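Local coordinates for SspB protein (Streptomyces clavuligerus, PDB 6JUF) that probably acts as a DNA-cleaving component of the Ssp defence system, which senses DNA phosphorothioation and protects the bacterium against phages, at residues Y31-V34 against E39-L42; R61-A66 against W115-S120; R92-E97 against P102-L107. One frame throughout, in Å; residues are numbered along the deposited sequence.

Contact 1: residues Y31-V34 against E39-L42; sequences YMQV and EAFL
Gln33, one residue before the end of helix 24-34, meets Ala40 through its first side-chain carbon: Gln33 CB lies 4.0 Å from Ala40 CB, a methyl-on-methylene contact. Beyond CB the chain turns twice. CG falls beside the backbone N (chi1 -74°), and a bend at chi2 (-87°) swings the amide round toward the Ala40 carbonyl. At the tip, a water sits 2.9 Å from Gln33 OE1 and 2.8 Å from Ala40 O, close enough to bridge the amide to the loop backbone. The same side chain also packs on Gln49 and Leu50 of helix 46-50.

Ala40 is small enough to sit close to the helix backbone, its CB 4.2 Å from Val34 N, and Val34 and Ala40 form the nearest backbone pair, with their CA atoms 5.7 Å apart. Next along the loop, Phe41 packs on Leu50, Met60 and Ser85. The bond from Leu42 N to Glu39 O (3.0 Å), with helical-range angles at Ala40 and Phe41, defines a type I beta turn; the arrangement is that of a helix C-terminus followed by a loop folding back on its last turn.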
# COMPACT_ATOMS: atom_id res chain seq x y z
N TYR B 31 6.01 -9.67 12.23
CA TYR B 31 7.42 -9.49 12.58
C TYR B 31 7.58 -9.06 14.02
O TYR B 31 8.37 -9.59 14.78
CB TYR B 31 8.10 -8.53 11.62
CG TYR B 31 9.56 -8.26 12.07
CD1 TYR B 31 10.54 -9.21 11.98
CD2 TYR B 31 9.89 -7.01 12.64
CE1 TYR B 31 11.83 -8.99 12.43
CE2 TYR B 31 11.22 -6.78 13.11
CZ TYR B 31 12.18 -7.76 12.98
OH TYR B 31 13.44 -7.51 13.40
N MET B 32 6.81 -8.04 14.38
CA MET B 32 6.96 -7.38 15.70
C MET B 32 6.62 -8.37 16.83
O MET B 32 7.23 -8.40 17.89
CB MET B 32 6.10 -6.12 15.82
CG MET B 32 6.50 -4.90 14.98
SD MET B 32 8.28 -4.52 15.09
CE MET B 32 8.35 -3.94 16.80
N GLN B 33 5.60 -9.19 16.58
CA GLN B 33 5.16 -10.22 17.55
C GLN B 33 6.06 -11.47 17.64
O GLN B 33 6.43 -11.87 18.75
CB GLN B 33 3.74 -10.68 17.20
CG GLN B 33 2.62 -9.72 17.51
CD GLN B 33 2.11 -9.88 18.91
OE1 GLN B 33 1.43 -10.86 19.21
NE2 GLN B 33 2.45 -8.96 19.78
N VAL B 34 6.45 -12.06 16.50
CA VAL B 34 7.25 -13.29 16.47
C VAL B 34 8.66 -13.06 17.00
O VAL B 34 9.33 -13.99 17.35
CB VAL B 34 7.25 -13.94 15.06
CG1 VAL B 34 8.15 -13.19 14.10
CG2 VAL B 34 7.66 -15.41 15.13
N GLU B 39 5.17 -18.44 19.93
CA GLU B 39 3.78 -18.91 19.98
C GLU B 39 2.83 -17.81 19.54
O GLU B 39 1.62 -17.88 19.79
CB GLU B 39 3.42 -19.50 21.38
CG GLU B 39 4.39 -20.64 21.75
CD GLU B 39 4.19 -21.22 23.14
OE1 GLU B 39 5.08 -21.08 24.01
OE2 GLU B 39 3.15 -21.91 23.33
N ALA B 40 3.33 -16.80 18.82
CA ALA B 40 2.47 -15.67 18.45
C ALA B 40 1.19 -16.04 17.66
O ALA B 40 0.15 -15.38 17.84
CB ALA B 40 3.28 -14.63 17.67
N PHE B 41 1.26 -17.06 16.83
CA PHE B 41 0.09 -17.49 16.03
C PHE B 41 -0.69 -18.62 16.68
O PHE B 41 -1.75 -19.01 16.15
CB PHE B 41 0.52 -17.91 14.62
CG PHE B 41 1.36 -16.90 13.92
CD1 PHE B 41 0.77 -15.72 13.45
CD2 PHE B 41 2.71 -17.14 13.65
CE1 PHE B 41 1.55 -14.75 12.82
CE2 PHE B 41 3.49 -16.18 13.03
CZ PHE B 41 2.90 -15.00 12.60
N LEU B 42 -0.26 -19.08 17.85
CA LEU B 42 -0.92 -20.24 18.49
C LEU B 42 -1.61 -19.84 19.77
O LEU B 42 -2.48 -20.58 20.27
CB LEU B 42 0.15 -21.26 18.80
CG LEU B 42 0.77 -21.89 17.55
CD1 LEU B 42 1.98 -22.65 18.04
CD2 LEU B 42 -0.19 -22.77 16.78
O HOH W 1 -0.18 -13.27 19.64

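Contact 2: residues R61-A66 against W115-S120; sequences RYWSRA and WWLLSS
Ala66 O, at the C-terminal end of helix 57-66, is approached by two groups. Water 2 donates to it at 2.6 Å, and Leu117 CA lies 3.5 Å away with its hydrogen pointing almost straight at the oxygen (175° at H), a CA-H...O contact. The water's other proton goes to Leu117 O at 2.8 Å, an oxygen that also bonds Ser126 OG; one water thus ties together the carbonyls of two helix ends. The approach also brings Ala66 O within 3.8 Å of Trp116 O. Lys68 NZ bonds Trp116 O and Ser119 O, and its positive charge probably offsets some of the repulsion between the Ala66 and Trp116 carbonyl oxygens.

The apolar half of the contact is carried by Leu117. With CG anti to the backbone N (chi1 178°), its branches swing across to helix 57-66: CD1 lies 3.6 Å from Ala66 CB and reaches the edge of the Trp63 ring, near the ring plane, at CZ3 (3.9 Å), while CD2 is 4.1 Å from that same CZ3. Tyr62 CE2 lies over one face of this indole, and the NE1 hydrogen bond to Phe20 O holds the indole's polar edge. Trp131 of helix 129-137 packs on Leu117 as well.

The touching residues are all buried, and the Trp63 side chain is about 8 Å from the side chain of Glu18, a residue seen to bind magnesium in this protein, although no ion is bound to this chain. This is close packing of two helix C-termini in the core of the DUF4007 fold, near that metal site.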
# COMPACT_ATOMS: atom_id res chain seq x y z
N ARG B 61 -0.02 -15.98 9.50
CA ARG B 61 1.08 -16.90 9.73
C ARG B 61 1.67 -17.42 8.40
O ARG B 61 2.91 -17.41 8.20
CB ARG B 61 0.54 -18.05 10.59
CG ARG B 61 1.53 -19.21 10.87
CD ARG B 61 0.78 -20.32 11.60
NE ARG B 61 1.62 -21.47 11.79
CZ ARG B 61 1.26 -22.50 12.55
NH1 ARG B 61 0.08 -22.46 13.19
NH2 ARG B 61 2.08 -23.55 12.67
N TYR B 62 0.77 -17.85 7.50
CA TYR B 62 1.13 -18.38 6.20
C TYR B 62 1.97 -17.37 5.40
O TYR B 62 3.00 -17.68 4.85
CB TYR B 62 -0.14 -18.82 5.42
CG TYR B 62 0.23 -19.12 3.98
CD1 TYR B 62 0.77 -20.35 3.59
CD2 TYR B 62 0.07 -18.09 3.00
CE1 TYR B 62 1.17 -20.56 2.27
CE2 TYR B 62 0.45 -18.33 1.67
CZ TYR B 62 1.02 -19.58 1.34
OH TYR B 62 1.43 -19.80 0.04
N TRP B 63 1.50 -16.13 5.37
CA TRP B 63 2.15 -15.10 4.53
C TRP B 63 3.54 -14.84 5.06
O TRP B 63 4.48 -14.64 4.28
CB TRP B 63 1.33 -13.83 4.36
CG TRP B 63 0.24 -14.00 3.38
CD1 TRP B 63 -1.12 -13.82 3.58
CD2 TRP B 63 0.39 -14.38 1.96
NE1 TRP B 63 -1.83 -14.10 2.39
CE2 TRP B 63 -0.96 -14.42 1.39
CE3 TRP B 63 1.50 -14.64 1.12
CZ2 TRP B 63 -1.19 -14.77 0.05
CZ3 TRP B 63 1.25 -14.98 -0.23
CH2 TRP B 63 -0.06 -15.04 -0.73
N SER B 64 3.71 -14.79 6.38
CA SER B 64 5.09 -14.59 6.91
C SER B 64 6.03 -15.73 6.49
O SER B 64 7.16 -15.43 6.10
CB SER B 64 5.05 -14.56 8.43
OG SER B 64 4.66 -13.26 8.80
N ARG B 65 5.59 -17.00 6.57
CA ARG B 65 6.40 -18.16 6.15
C ARG B 65 6.67 -18.06 4.64
O ARG B 65 7.77 -18.29 4.17
CB ARG B 65 5.62 -19.42 6.52
CG ARG B 65 6.30 -20.79 6.58
CD ARG B 65 5.33 -21.74 7.31
NE ARG B 65 4.12 -22.26 6.56
CZ ARG B 65 2.85 -22.41 7.04
NH1 ARG B 65 2.52 -22.02 8.28
NH2 ARG B 65 1.90 -22.91 6.29
N ALA B 66 5.61 -17.73 3.90
CA ALA B 66 5.69 -17.79 2.39
C ALA B 66 6.63 -16.74 1.86
O ALA B 66 7.32 -16.92 0.85
CB ALA B 66 4.27 -17.59 1.80
N TRP B 115 9.99 -11.80 -5.29
CA TRP B 115 11.08 -12.73 -5.55
C TRP B 115 11.17 -13.77 -4.41
O TRP B 115 11.28 -14.98 -4.65
CB TRP B 115 12.39 -11.93 -5.68
CG TRP B 115 13.59 -12.85 -5.90
CD1 TRP B 115 14.60 -13.17 -4.98
CD2 TRP B 115 13.89 -13.64 -7.12
NE1 TRP B 115 15.50 -14.03 -5.52
CE2 TRP B 115 15.15 -14.35 -6.83
CE3 TRP B 115 13.31 -13.75 -8.40
CZ2 TRP B 115 15.72 -15.22 -7.75
CZ3 TRP B 115 13.91 -14.64 -9.29
CH2 TRP B 115 15.09 -15.36 -8.95
N TRP B 116 11.03 -13.29 -3.15
CA TRP B 116 11.12 -14.22 -2.02
C TRP B 116 9.98 -15.20 -1.96
O TRP B 116 10.18 -16.36 -1.63
CB TRP B 116 11.23 -13.50 -0.70
CG TRP B 116 12.59 -12.82 -0.53
CD1 TRP B 116 13.76 -12.98 -1.32
CD2 TRP B 116 12.96 -11.86 0.52
NE1 TRP B 116 14.78 -12.18 -0.83
CE2 TRP B 116 14.37 -11.47 0.26
CE3 TRP B 116 12.29 -11.27 1.58
CZ2 TRP B 116 15.05 -10.55 1.09
CZ3 TRP B 116 12.98 -10.37 2.40
CH2 TRP B 116 14.33 -9.98 2.15
N LEU B 117 8.80 -14.75 -2.41
CA LEU B 117 7.61 -15.62 -2.39
C LEU B 117 7.84 -16.82 -3.37
O LEU B 117 7.48 -17.94 -3.08
CB LEU B 117 6.36 -14.84 -2.81
CG LEU B 117 5.04 -15.64 -2.89
CD1 LEU B 117 4.67 -16.33 -1.52
CD2 LEU B 117 3.90 -14.76 -3.35
N LEU B 118 8.46 -16.52 -4.50
CA LEU B 118 8.68 -17.52 -5.57
C LEU B 118 9.93 -18.36 -5.30
O LEU B 118 10.14 -19.42 -5.87
CB LEU B 118 8.77 -16.81 -6.93
CG LEU B 118 7.52 -16.15 -7.47
CD1 LEU B 118 7.88 -15.35 -8.70
CD2 LEU B 118 6.42 -17.18 -7.76
N SER B 119 10.76 -17.86 -4.39
CA SER B 119 12.12 -18.42 -4.20
C SER B 119 12.14 -19.87 -3.74
O SER B 119 11.34 -20.26 -2.92
CB SER B 119 12.89 -17.56 -3.18
OG SER B 119 14.22 -17.99 -3.04
N SER B 120 13.10 -20.64 -4.28
CA SER B 120 13.28 -22.02 -3.86
C SER B 120 14.77 -22.32 -3.99
O SER B 120 15.43 -21.94 -4.97
CB SER B 120 12.47 -22.93 -4.78
OG SER B 120 12.64 -24.26 -4.40
O HOH W 2 7.49 -19.10 -0.57

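Contact 3: residues R92-E97 against P102-L107; sequences RWLLDE and PYLEEL
Pro102 comes back against the end of helix 89-95 so closely that its CA is 4.1 Å from that of Leu95, where backbone hydrogen bonds also join Trp93 with Ala100 and Leu94 with Asp101. Its nitrogen, lacking a hydrogen, lies beside Leu94 O without bonding it. The ring instead fits among the carbonyls of Leu95 and Asp96, at and just past the end of the helix: CB is 3.3 Å from Asp96 O and 3.5 Å from Leu95 O, with Asp96 O also close to CG. Water 3 links the two backbones, donating to Leu95 O at 2.8 Å and to Pro102 O at 2.7 Å.

On the buried side, Leu104, whose backbone is in the left-handed region (phi 48°, psi 50°), sends CD2 to 4.4 Å from CD2 of both Leu94 and Leu95. Within 92-97, the Asp96 carboxylate lies over one face of the Arg92 guanidinium, an attraction of charges with no N-H aimed at the oxygen; Arg92 NH2 forms a salt bridge with Asp98 OD2. Tyr31 OH binds Asp96 OD2, and Asp98 N donates to OD1, closing an Asx turn.

From Tyr103 onward the segment meets the second subunit: Tyr103 against His28, Leu104 O bonded to Ser199 OG, and Glu105 in a salt bridge with Arg23, all three partners being of that subunit. The arrangement is a loop reversing tightly over a helix C-terminus and running on into the subunit interface.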
# COMPACT_ATOMS: atom_id res chain seq x y z
N ARG B 92 14.57 -9.45 9.78
CA ARG B 92 15.29 -8.45 10.58
C ARG B 92 15.90 -7.37 9.64
O ARG B 92 15.87 -6.20 10.00
CB ARG B 92 16.41 -9.11 11.39
CG ARG B 92 17.40 -8.19 12.07
CD ARG B 92 16.71 -7.34 13.13
NE ARG B 92 17.60 -6.37 13.81
CZ ARG B 92 17.86 -5.14 13.37
NH1 ARG B 92 17.39 -4.69 12.18
NH2 ARG B 92 18.66 -4.34 14.09
N TRP B 93 16.46 -7.77 8.51
CA TRP B 93 17.11 -6.83 7.61
C TRP B 93 16.07 -5.91 6.97
O TRP B 93 16.32 -4.73 6.79
CB TRP B 93 17.92 -7.62 6.59
CG TRP B 93 18.48 -6.75 5.50
CD1 TRP B 93 19.70 -6.09 5.45
CD2 TRP B 93 17.83 -6.45 4.22
NE1 TRP B 93 19.82 -5.38 4.29
CE2 TRP B 93 18.71 -5.58 3.50
CE3 TRP B 93 16.60 -6.83 3.64
CZ2 TRP B 93 18.40 -5.08 2.21
CZ3 TRP B 93 16.33 -6.36 2.34
CH2 TRP B 93 17.21 -5.47 1.68
N LEU B 94 14.90 -6.43 6.56
CA LEU B 94 13.94 -5.66 5.79
C LEU B 94 12.93 -4.88 6.62
O LEU B 94 12.66 -3.67 6.37
CB LEU B 94 13.15 -6.62 4.85
CG LEU B 94 12.04 -5.89 4.04
CD1 LEU B 94 12.62 -4.87 3.03
CD2 LEU B 94 11.16 -6.92 3.34
N LEU B 95 12.34 -5.53 7.60
CA LEU B 95 11.17 -5.03 8.28
C LEU B 95 11.40 -4.34 9.62
O LEU B 95 10.47 -3.71 10.12
CB LEU B 95 10.12 -6.16 8.48
CG LEU B 95 9.60 -6.74 7.15
CD1 LEU B 95 8.75 -7.96 7.53
CD2 LEU B 95 8.83 -5.69 6.41
N ASP B 96 12.54 -4.52 10.24
CA ASP B 96 12.79 -3.88 11.52
C ASP B 96 12.70 -2.37 11.37
O ASP B 96 13.00 -1.79 10.30
CB ASP B 96 14.18 -4.26 11.99
CG ASP B 96 14.33 -4.07 13.47
OD1 ASP B 96 14.76 -2.97 13.88
OD2 ASP B 96 13.98 -4.99 14.22
N GLU B 97 12.28 -1.70 12.43
CA GLU B 97 12.33 -0.26 12.44
C GLU B 97 13.71 0.26 12.05
O GLU B 97 13.83 1.29 11.37
CB GLU B 97 11.86 0.28 13.82
CG GLU B 97 12.72 1.32 14.49
CD GLU B 97 12.42 1.43 16.00
OE1 GLU B 97 12.40 0.39 16.72
OE2 GLU B 97 12.21 2.56 16.47
N PRO B 102 11.11 -0.74 6.49
CA PRO B 102 10.05 -1.24 7.37
C PRO B 102 8.61 -0.94 6.89
O PRO B 102 7.68 -1.67 7.19
CB PRO B 102 10.37 -0.53 8.73
CG PRO B 102 11.31 0.59 8.36
CD PRO B 102 12.10 0.06 7.23
N TYR B 103 8.41 0.17 6.20
CA TYR B 103 7.06 0.57 5.75
C TYR B 103 6.85 0.35 4.28
O TYR B 103 5.85 0.88 3.73
CB TYR B 103 6.74 2.02 6.22
CG TYR B 103 6.79 2.06 7.73
CD1 TYR B 103 5.73 1.51 8.49
CD2 TYR B 103 7.89 2.60 8.39
CE1 TYR B 103 5.84 1.46 9.90
CE2 TYR B 103 7.97 2.58 9.78
CZ TYR B 103 6.95 2.01 10.51
OH TYR B 103 6.95 2.04 11.88
N LEU B 104 7.72 -0.42 3.61
CA LEU B 104 7.57 -0.74 2.15
C LEU B 104 7.28 0.53 1.36
O LEU B 104 6.35 0.59 0.52
CB LEU B 104 6.52 -1.84 1.91
CG LEU B 104 6.74 -3.17 2.68
CD1 LEU B 104 5.66 -4.16 2.24
CD2 LEU B 104 8.16 -3.75 2.49
N GLU B 105 8.10 1.54 1.60
CA GLU B 105 7.96 2.81 0.90
C GLU B 105 8.52 2.74 -0.52
O GLU B 105 8.16 3.62 -1.35
CB GLU B 105 8.70 3.98 1.64
CG GLU B 105 8.15 4.19 3.01
CD GLU B 105 9.01 5.14 3.83
OE1 GLU B 105 9.59 6.10 3.23
OE2 GLU B 105 9.09 4.93 5.08
N GLU B 106 9.42 1.80 -0.79
CA GLU B 106 10.05 1.68 -2.11
C GLU B 106 9.47 0.50 -2.87
O GLU B 106 9.38 -0.61 -2.35
CB GLU B 106 11.57 1.52 -1.95
CG GLU B 106 12.23 2.83 -1.57
CD GLU B 106 13.74 2.76 -1.62
OE1 GLU B 106 14.31 2.03 -2.47
OE2 GLU B 106 14.36 3.45 -0.78
N LEU B 107 9.13 0.75 -4.15
CA LEU B 107 8.57 -0.35 -4.95
C LEU B 107 9.55 -1.49 -5.14
O LEU B 107 9.11 -2.66 -5.23
CB LEU B 107 8.03 0.14 -6.30
CG LEU B 107 6.76 1.02 -6.12
CD1 LEU B 107 6.33 1.67 -7.43
CD2 LEU B 107 5.59 0.27 -5.50
O HOH W 3 7.83 -3.49 9.20

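How the contacts relate
The three contacts come from the N-terminal third of the chain, all within the DUF4007 range, and their centres lie 16 to 18 Å apart. Contact 1 closes before the others open, whereas contact 3 is nested inside the loop closed by contact 2, because residues 92-107 fall between 61-66 and 115-120. Side chains join them: Phe41 CG is 3.6 Å from Arg61 CB between contacts 1 and 2, Trp116 CZ3 is 4.0 Å from Leu94 CD2 between 2 and 3, and Tyr31 of helix 24-34 packs on helix 89-95. Four helices are linked into one packed unit, from near the chain's centre at contact 2 to the more peripheral contact 1 and the subunit interface at 102-107.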